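Local coordinates for protein serine-pyruvate aminotransferase (AgxT) (Sulfolobus solfataricus, PDB 3ZRP) that probably transfers amino groups between serine and pyruvate, and between alanine and glyoxylate, using pyridoxal 5'-phosphate as cofactor, at residues A[86-89]-A[90-93]. Numbering follows the deposited sequence.
Sequences GVFG and DRWE. With PLP (pyridoxal-5'-phosphate), chain C.
Phe88 and Arg91, three residues apart on the first turns of helix 87-96, bring their side chains together beside the cofactor, Phe88 CE1 lying over one face of the guanidinium, 4.3 Å from Arg91 CZ. Arg91 CB starts 3.5 Å from Phe88 O. CG anti to the backbone N (chi1 175°) sends the chain outward from the helix, and the bend at chi3 (-67°) turns the guanidinium back toward the helix start, beside the phenyl ring. There NH1 is hydrogen-bonded to Thr64, a cofactor-binding residue, and to Phe241 O of the second subunit. One face of the Phe88 ring lies over the pyridine of pyridoxal 5'-phosphate: CB approaches N1, CG lies 3.5 Å from C2, and CD1 and CE1 follow near C5 and C4. CD2 lies beside C2 and C3, CE2 beside C3 and O3, and the tip, CZ, 3.9 Å from C4 and C4A. Val87 CG1 sits over the opposite face. The helix is that of the beta-alpha-beta unit 79-83, 87-96, 102-106 in the large cofactor-binding domain of a fold-type I aminotransferase, and the coenzyme ring lies beside its first turn. Asp90 N donates to the N-cap residue at Gly86 O, 2.9 Å away (160°). Asp90 OD1 is held by Ser84 and a salt bridge to Arg107, which also pairs with Glu93. The Trp92 indole edge meets Gly89 O, 3.7 Å from CD1.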
ATOM      1  N   GLY A  86      24.370  -6.971   0.447  1.00 24.20           N
ATOM      2  CA  GLY A  86      24.014  -6.621  -0.944  1.00 22.12           C
ATOM      3  C   GLY A  86      22.942  -5.559  -1.012  1.00 26.61           C
ATOM      4  O   GLY A  86      22.764  -4.813  -0.059  1.00 26.15           O
ATOM      5  N   VAL A  87      22.277  -5.469  -2.166  1.00 26.42           N
ATOM      6  CA  VAL A  87      21.238  -4.450  -2.460  1.00 27.83           C
ATOM      7  C   VAL A  87      20.237  -4.139  -1.352  1.00 23.39           C
ATOM      8  O   VAL A  87      19.966  -2.976  -1.052  1.00 23.35           O
ATOM      9  CB  VAL A  87      20.418  -4.884  -3.744  1.00 31.50           C
ATOM     10  CG1 VAL A  87      19.258  -3.926  -4.035  1.00 36.15           C
ATOM     11  CG2 VAL A  87      21.328  -4.979  -4.925  1.00 29.40           C
ATOM     12  N   PHE A  88      19.632  -5.172  -0.771  1.00 22.33           N
ATOM     13  CA  PHE A  88      18.576  -4.929   0.199  1.00 23.84           C
ATOM     14  C   PHE A  88      19.106  -4.665   1.626  1.00 24.66           C
ATOM     15  O   PHE A  88      18.457  -3.965   2.408  1.00 22.01           O
ATOM     16  CB  PHE A  88      17.493  -6.013   0.118  1.00 25.05           C
ATOM     17  CG  PHE A  88      16.759  -6.006  -1.198  1.00 27.34           C
ATOM     18  CD1 PHE A  88      15.757  -5.062  -1.436  1.00 26.13           C
ATOM     19  CD2 PHE A  88      17.138  -6.857  -2.232  1.00 26.34           C
ATOM     20  CE1 PHE A  88      15.087  -5.021  -2.679  1.00 29.50           C
ATOM     21  CE2 PHE A  88      16.494  -6.817  -3.474  1.00 29.60           C
ATOM     22  CZ  PHE A  88      15.458  -5.899  -3.692  1.00 28.31           C
ATOM     23  N   GLY A  89      20.300  -5.165   1.949  1.00 21.78           N
ATOM     24  CA  GLY A  89      21.027  -4.614   3.104  1.00 21.65           C
ATOM     25  C   GLY A  89      21.286  -3.123   2.916  1.00 22.99           C
ATOM     26  O   GLY A  89      21.062  -2.306   3.812  1.00 24.06           O
ATOM     27  N   ASP A  90      21.734  -2.750   1.716  1.00 23.06           N
ATOM     28  CA  ASP A  90      22.011  -1.360   1.429  1.00 25.12           C
ATOM     29  C   ASP A  90      20.756  -0.489   1.519  1.00 24.70           C
ATOM     30  O   ASP A  90      20.850   0.705   1.800  1.00 25.20           O
ATOM     31  CB  ASP A  90      22.662  -1.226   0.046  1.00 22.89           C
ATOM     32  CG  ASP A  90      24.102  -1.775   0.023  1.00 28.38           C
ATOM     33  OD1 ASP A  90      24.712  -2.056   1.080  1.00 24.43           O
ATOM     34  OD2 ASP A  90      24.621  -1.957  -1.065  1.00 27.35           O
ATOM     35  N   ARG A  91      19.592  -1.078   1.264  1.00 23.10           N
ATOM     36  CA  ARG A  91      18.340  -0.322   1.377  1.00 22.58           C
ATOM     37  C   ARG A  91      18.104   0.217   2.798  1.00 23.31           C
ATOM     38  O   ARG A  91      17.545   1.301   2.959  1.00 20.71           O
ATOM     39  CB  ARG A  91      17.135  -1.121   0.832  1.00 21.75           C
ATOM     40  CG  ARG A  91      15.765  -0.468   1.014  1.00 22.71           C
ATOM     41  CD  ARG A  91      14.731  -1.080   0.060  1.00 24.27           C
ATOM     42  NE  ARG A  91      15.126  -0.703  -1.306  1.00 26.62           N
ATOM     43  CZ  ARG A  91      14.349  -0.745  -2.380  1.00 30.92           C
ATOM     44  NH1 ARG A  91      13.081  -1.132  -2.297  1.00 29.00           N
ATOM     45  NH2 ARG A  91      14.842  -0.353  -3.547  1.00 25.44           N
ATOM     46  N   TRP A  92      18.501  -0.524   3.832  1.00 20.82           N
ATOM     47  CA  TRP A  92      18.430   0.019   5.174  1.00 23.65           C
ATOM     48  C   TRP A  92      19.165   1.383   5.252  1.00 24.09           C
ATOM     49  O   TRP A  92      18.629   2.353   5.797  1.00 24.89           O
ATOM     50  CB  TRP A  92      19.082  -0.926   6.193  1.00 22.82           C
ATOM     51  CG  TRP A  92      18.330  -2.152   6.614  1.00 26.86           C
ATOM     52  CD1 TRP A  92      18.742  -3.440   6.443  1.00 24.01           C
ATOM     53  CD2 TRP A  92      17.087  -2.218   7.330  1.00 22.18           C
ATOM     54  NE1 TRP A  92      17.827  -4.305   6.989  1.00 23.70           N
ATOM     55  CE2 TRP A  92      16.794  -3.577   7.529  1.00 25.21           C
ATOM     56  CE3 TRP A  92      16.176  -1.251   7.792  1.00 24.05           C
ATOM     57  CZ2 TRP A  92      15.650  -4.009   8.216  1.00 25.25           C
ATOM     58  CZ3 TRP A  92      15.022  -1.670   8.461  1.00 26.15           C
ATOM     59  CH2 TRP A  92      14.764  -3.045   8.660  1.00 25.88           C
ATOM     60  N   GLU A  93      20.379   1.441   4.711  1.00 24.12           N
ATOM     61  CA  GLU A  93      21.166   2.686   4.665  1.00 24.15           C
ATOM     62  C   GLU A  93      20.463   3.801   3.856  1.00 26.13           C
ATOM     63  O   GLU A  93      20.429   4.962   4.299  1.00 25.42           O
ATOM     64  CB  GLU A  93      22.586   2.434   4.102  1.00 25.31           C
ATOM     65  CG  GLU A  93      23.480   3.654   4.166  1.00 29.37           C
ATOM     66  CD  GLU A  93      24.851   3.471   3.567  1.00 33.66           C
ATOM     67  OE1 GLU A  93      25.003   2.746   2.556  1.00 32.20           O
ATOM     68  OE2 GLU A  93      25.789   4.086   4.119  1.00 34.19           O
TER
HETATM   69  N1  PLP C1189      14.167  -6.867   1.291  1.00 22.35           N
HETATM   70  C2  PLP C1189      14.395  -7.979   0.512  1.00 25.13           C
HETATM   71  C2A PLP C1189      15.370  -9.018   1.000  1.00 25.55           C
HETATM   72  C3  PLP C1189      13.712  -8.152  -0.713  1.00 23.99           C
HETATM   73  O3  PLP C1189      13.896  -9.169  -1.376  1.00 24.86           O
HETATM   74  C4  PLP C1189      12.792  -7.193  -1.150  1.00 26.73           C
HETATM   75  C4A PLP C1189      12.040  -7.430  -2.466  1.00 31.91           C
HETATM   76  C5  PLP C1189      12.606  -6.055  -0.336  1.00 24.54           C
HETATM   77  C6  PLP C1189      13.274  -5.908   0.897  1.00 21.33           C
HETATM   78  C5A PLP C1189      11.662  -4.946  -0.696  1.00 21.58           C
HETATM   79  O4P PLP C1189      10.283  -5.324  -0.665  1.00 25.49           O
HETATM   80  P   PLP C1189       9.150  -4.533  -1.444  1.00 23.00           P
HETATM   81  O1P PLP C1189       7.931  -5.325  -1.089  1.00 19.31           O
HETATM   82  O2P PLP C1189       9.574  -4.669  -2.869  1.00 23.75           O
HETATM   83  O3P PLP C1189       9.230  -3.158  -0.882  1.00 17.64           O